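Local coordinates for carbon monoxide dehydrogenase (Thermococcus sp. AM4, PDB 6T7J), which catalyses the oxidation of carbon monoxide to carbon dioxide, probably passing electrons to ferredoxin, and is seen here with its active-site cluster lacking nickel, at residues Gly450-Asn453 with His458-Ser461; Cys481-Ala486 with Gly490-Lys495. One frame throughout, in Å; residues are numbered along the deposited sequence.

How the contacts relate
Both contacts are buried and belong to the same parallel six-stranded sheet domain. Contact 1 lies in the loop between strand 444-448 and helix 460-471. Contact 2 lies on helix 480-489, which follows the neighbouring strand 474-478, and on the loop behind that helix. Each sends one cysteine, Cys451 or Cys481, to the broken cluster. The two contacts also touch: Asn459 OD1 packs on Ala485 CB at 3.4 Å. Their chemistry differs. Contact 1 is polar and made by amide and imidazole groups. Contact 2 combines backbone hydrogen bonds at a helix end with apolar packing of Met492 on Trp482 and Ala486, toward the far end of the helix from Cys481.

Contact 1: residues Gly450-Asn453 with His458-Ser461; sequences GCNN and HNYS. With MSK (Broken Fe4S4 cluster), chain F.
The amide of Asn452 lies against the CD2-NE2 edge of the His458 ring, with Asn452 CG 3.6 Å from His458 CD2. The amide and ring planes are 68° apart. Asn452 OD1 meets His458 NE2 near the ring plane. This bond is weak, 3.3 Å from NE2 to OD1 and bent at the hydrogen. With chi1 at 177° the His458 ring swings opposite its own backbone N, and NE2 comes to the Asn452 amide. The stronger partner of Asn452 OD1 is Ser321 OG, and the main partner of His458 ND1 is Ser15 OG. On the other branch, Asn452 ND2 donates to Asn459 OD1 at 2.9 Å. The donor sits above the carbonyl plane of Asn459, 36° out of it. With an alanine in place of Asn452, Asn459 OD1 would probably lose this donor, and His458 NE2 would be left with a weak bond to Ser321. Next along the chain, Cys451 SG binds iron FE3 of the broken cluster at 2.4 Å. At the backbone angles of Gly450 a side chain would collide with the carbonyl O of the residue before. Bonds at both OD1 and ND2 fix which way round the buried amide sits, one residue from the iron ligand Cys451.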
loop_
_atom_site.group_PDB
_atom_site.type_symbol
_atom_site.label_atom_id
_atom_site.label_comp_id
_atom_site.label_asym_id
_atom_site.label_seq_id
_atom_site.Cartn_x
_atom_site.Cartn_y
_atom_site.Cartn_z
ATOM N N GLY A 450 -0.507 12.764 18.205
ATOM C CA GLY A 450 -0.568 11.319 18.210
ATOM C C GLY A 450 -1.857 10.785 18.800
ATOM O O GLY A 450 -2.774 11.527 19.162
ATOM N N CYS A 451 -1.893 9.464 18.926
ATOM C CA CYS A 451 -3.068 8.669 19.226
ATOM C C CYS A 451 -3.162 8.371 20.723
ATOM O O CYS A 451 -2.512 9.024 21.547
ATOM C CB CYS A 451 -3.000 7.384 18.396
ATOM S SG CYS A 451 -2.325 7.624 16.743
ATOM N N ASN A 452 -3.992 7.392 21.078
ATOM C CA ASN A 452 -3.972 6.740 22.375
ATOM C C ASN A 452 -3.651 5.266 22.164
ATOM O O ASN A 452 -4.015 4.677 21.141
ATOM C CB ASN A 452 -5.312 6.874 23.109
ATOM C CG ASN A 452 -5.529 8.256 23.684
ATOM O OD1 ASN A 452 -6.627 8.802 23.608
ATOM N ND2 ASN A 452 -4.484 8.830 24.267
ATOM N N ASN A 453 -2.961 4.683 23.132
ATOM C CA ASN A 453 -2.584 3.278 23.080
ATOM C C ASN A 453 -2.741 2.680 24.472
ATOM O O ASN A 453 -2.066 3.121 25.410
ATOM C CB ASN A 453 -1.147 3.128 22.576
ATOM C CG ASN A 453 -0.808 1.703 22.171
ATOM O OD1 ASN A 453 -1.212 0.741 22.826
ATOM N ND2 ASN A 453 -0.049 1.563 21.090
ATOM N N HIS A 458 -3.516 5.847 29.958
ATOM C CA HIS A 458 -4.327 6.637 29.038
ATOM C C HIS A 458 -4.173 8.130 29.315
ATOM O O HIS A 458 -4.501 8.609 30.407
ATOM C CB HIS A 458 -5.790 6.218 29.140
ATOM C CG HIS A 458 -6.706 7.022 28.274
ATOM N ND1 HIS A 458 -7.770 7.738 28.778
ATOM C CD2 HIS A 458 -6.713 7.231 26.935
ATOM C CE1 HIS A 458 -8.395 8.351 27.788
ATOM N NE2 HIS A 458 -7.773 8.059 26.660
ATOM N N ASN A 459 -3.667 8.855 28.316
ATOM C CA ASN A 459 -3.480 10.303 28.345
ATOM C C ASN A 459 -2.455 10.748 29.382
ATOM O O ASN A 459 -2.195 11.947 29.510
ATOM C CB ASN A 459 -4.810 11.021 28.592
ATOM C CG ASN A 459 -5.720 10.999 27.378
ATOM O OD1 ASN A 459 -5.263 10.834 26.247
ATOM N ND2 ASN A 459 -7.015 11.167 27.610
ATOM N N TYR A 460 -1.852 9.806 30.114
ATOM C CA TYR A 460 -0.891 10.194 31.143
ATOM C C TYR A 460 0.359 10.817 30.535
ATOM O O TYR A 460 0.844 11.845 31.022
ATOM C CB TYR A 460 -0.512 8.996 32.013
ATOM C CG TYR A 460 0.476 9.351 33.106
ATOM C CD1 TYR A 460 0.061 10.011 34.255
ATOM C CD2 TYR A 460 1.825 9.044 32.978
ATOM C CE1 TYR A 460 0.960 10.348 35.251
ATOM C CE2 TYR A 460 2.731 9.377 33.971
ATOM C CZ TYR A 460 2.292 10.028 35.104
ATOM O OH TYR A 460 3.187 10.361 36.093
ATOM N N SER A 461 0.900 10.211 29.477
ATOM C CA SER A 461 2.129 10.742 28.897
ATOM C C SER A 461 1.883 12.079 28.207
ATOM O O SER A 461 2.702 12.996 28.327
ATOM C CB SER A 461 2.744 9.726 27.936
ATOM O OG SER A 461 3.403 8.693 28.650
HETATM S S1 MSK F . -7.826 10.369 15.640
HETATM S S3 MSK F . -4.821 9.100 14.447
HETATM S S4 MSK F . -6.079 7.922 17.415
HETATM S S5 MSK F . -5.023 11.171 16.919
HETATM FE FE1 MSK F . -6.994 11.603 13.939
HETATM FE FE2 MSK F . -6.645 10.022 17.614
HETATM FE FE3 MSK F . -4.333 8.945 16.613
HETATM FE FE4 MSK F . -6.702 8.409 15.415
#

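Contact 2: residues Cys481-Ala486 with Gly490-Lys495; sequences CWSIAA and GLMSPK. With MSK (Broken Fe4S4 cluster), chain F.
The carbonyl oxygen of Ala486 is gripped by two backbone N-H groups. Leu491 N reaches Ala486 O at 3.0 Å and Gly490 N reaches the same oxygen at 3.2 Å. The Gly490 bond is the straighter, 155° at the hydrogen against 136° for Leu491. Gly490 is the first residue to leave the helix, with positive phi, and a CB there would collide with the carbonyl oxygen of the residue before. A type I turn follows, from Gly490 to Ser493. Ser493 OG donates to Gly490 O at 2.7 Å and ties the turn together, alongside a weak bond from Ser493 N to that oxygen.

Met492 folds back on the helix. Its chain is extended beyond CG, and this carries the methyl CE to the helix surface. Met492 CE meets Trp482 CZ3 at 3.5 Å, approaching the indole obliquely, and Ala486 CB at 3.8 Å. Ala486 CB also lies over one face of that indole, toward its rim. Leu491 CB packs on Ala486 CB at 4.1 Å. His518 of strand 516-518 touches both Ser483 and Met492, and the ring of His462 meets that of Trp482.

At the start of 481-486, Cys481 SG binds iron FE2 of the broken cluster at 2.4 Å. The whole is a helix ended by a glycine of positive phi, in a Rossmann-like alpha/beta domain with a parallel sheet of order 3-2-1-4-5-6, and the helix brings a cysteine to the metal site near its N-terminal end.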
loop_
_atom_site.group_PDB
_atom_site.type_symbol
_atom_site.label_atom_id
_atom_site.label_comp_id
_atom_site.label_asym_id
_atom_site.label_seq_id
_atom_site.Cartn_x
_atom_site.Cartn_y
_atom_site.Cartn_z
ATOM N N CYS A 481 -5.425 13.750 19.417
ATOM C CA CYS A 481 -5.858 13.264 20.716
ATOM C C CYS A 481 -4.967 13.776 21.840
ATOM O O CYS A 481 -5.424 13.839 22.986
ATOM C CB CYS A 481 -5.926 11.735 20.714
ATOM S SG CYS A 481 -7.239 11.052 19.647
ATOM N N TRP A 482 -3.726 14.184 21.547
ATOM C CA TRP A 482 -2.987 14.943 22.552
ATOM C C TRP A 482 -3.727 16.215 22.909
ATOM O O TRP A 482 -3.795 16.593 24.084
ATOM C CB TRP A 482 -1.576 15.314 22.092
ATOM C CG TRP A 482 -0.961 16.277 23.100
ATOM C CD1 TRP A 482 -0.282 15.943 24.236
ATOM C CD2 TRP A 482 -1.044 17.714 23.097
ATOM N NE1 TRP A 482 0.091 17.074 24.919
ATOM C CE2 TRP A 482 -0.370 18.173 24.245
ATOM C CE3 TRP A 482 -1.612 18.653 22.230
ATOM C CZ2 TRP A 482 -0.248 19.527 24.547
ATOM C CZ3 TRP A 482 -1.492 19.998 22.536
ATOM C CH2 TRP A 482 -0.811 20.422 23.680
ATOM N N SER A 483 -4.253 16.924 21.909
ATOM C CA SER A 483 -4.957 18.161 22.204
ATOM C C SER A 483 -6.252 17.883 22.955
ATOM O O SER A 483 -6.616 18.637 23.857
ATOM C CB SER A 483 -5.219 18.946 20.922
ATOM O OG SER A 483 -4.001 19.203 20.251
ATOM N N ILE A 484 -6.933 16.787 22.616
ATOM C CA ILE A 484 -8.120 16.422 23.397
ATOM C C ILE A 484 -7.738 16.137 24.846
ATOM O O ILE A 484 -8.437 16.557 25.780
ATOM C CB ILE A 484 -8.848 15.228 22.752
ATOM C CG1 ILE A 484 -9.235 15.560 21.312
ATOM C CG2 ILE A 484 -10.091 14.873 23.553
ATOM C CD1 ILE A 484 -9.854 14.400 20.567
ATOM N N ALA A 485 -6.617 15.444 25.063
ATOM C CA ALA A 485 -6.169 15.141 26.421
ATOM C C ALA A 485 -5.814 16.413 27.183
ATOM O O ALA A 485 -6.206 16.591 28.344
ATOM C CB ALA A 485 -4.971 14.194 26.373
ATOM N N ALA A 486 -5.063 17.310 26.540
ATOM C CA ALA A 486 -4.682 18.564 27.179
ATOM C C ALA A 486 -5.905 19.411 27.495
ATOM O O ALA A 486 -5.960 20.071 28.539
ATOM C CB ALA A 486 -3.710 19.333 26.284
ATOM N N GLY A 490 -7.080 20.456 31.461
ATOM C CA GLY A 490 -7.137 21.832 31.909
ATOM C C GLY A 490 -5.926 22.622 31.470
ATOM O O GLY A 490 -5.752 23.780 31.861
ATOM N N LEU A 491 -5.078 22.000 30.651
ATOM C CA LEU A 491 -3.875 22.650 30.150
ATOM C C LEU A 491 -4.165 23.681 29.069
ATOM O O LEU A 491 -3.234 24.358 28.619
ATOM C CB LEU A 491 -2.900 21.600 29.622
ATOM C CG LEU A 491 -2.382 20.610 30.665
ATOM C CD1 LEU A 491 -1.517 19.551 30.011
ATOM C CD2 LEU A 491 -1.612 21.339 31.756
ATOM N N MET A 492 -5.420 23.814 28.642
ATOM C CA MET A 492 -5.809 24.828 27.669
ATOM C C MET A 492 -6.845 25.791 28.232
ATOM O O MET A 492 -7.419 26.581 27.474
ATOM C CB MET A 492 -6.333 24.168 26.390
ATOM C CG MET A 492 -5.246 23.494 25.569
ATOM S SD MET A 492 -5.883 22.471 24.228
ATOM C CE MET A 492 -4.354 21.844 23.537
ATOM N N SER A 493 -7.099 25.743 29.535
ATOM C CA SER A 493 -7.991 26.685 30.187
ATOM C C SER A 493 -7.238 27.969 30.523
ATOM O O SER A 493 -6.006 27.978 30.585
ATOM C CB SER A 493 -8.579 26.061 31.450
ATOM O OG SER A 493 -7.559 25.675 32.354
ATOM N N PRO A 494 -7.958 29.078 30.728
ATOM C CA PRO A 494 -7.270 30.347 31.022
ATOM C C PRO A 494 -6.369 30.297 32.247
ATOM O O PRO A 494 -5.406 31.070 32.321
ATOM C CB PRO A 494 -8.431 31.332 31.216
ATOM C CG PRO A 494 -9.540 30.762 30.405
ATOM C CD PRO A 494 -9.406 29.271 30.532
ATOM N N LYS A 495 -6.647 29.414 33.208
ATOM C CA LYS A 495 -5.804 29.279 34.390
ATOM C C LYS A 495 -4.613 28.352 34.173
ATOM O O LYS A 495 -3.783 28.224 35.080
ATOM C CB LYS A 495 -6.632 28.776 35.581
ATOM C CG LYS A 495 -7.172 27.356 35.430
ATOM C CD LYS A 495 -6.251 26.315 36.066
ATOM C CE LYS A 495 -6.663 24.902 35.669
ATOM N NZ LYS A 495 -5.496 23.983 35.526
HETATM S S1 MSK F . -7.826 10.369 15.640
HETATM S S3 MSK F . -4.821 9.100 14.447
HETATM S S4 MSK F . -6.079 7.922 17.415
HETATM S S5 MSK F . -5.023 11.171 16.919
HETATM FE FE1 MSK F . -6.994 11.603 13.939
HETATM FE FE2 MSK F . -6.645 10.022 17.614
HETATM FE FE3 MSK F . -4.333 8.945 16.613
HETATM FE FE4 MSK F . -6.702 8.409 15.415
#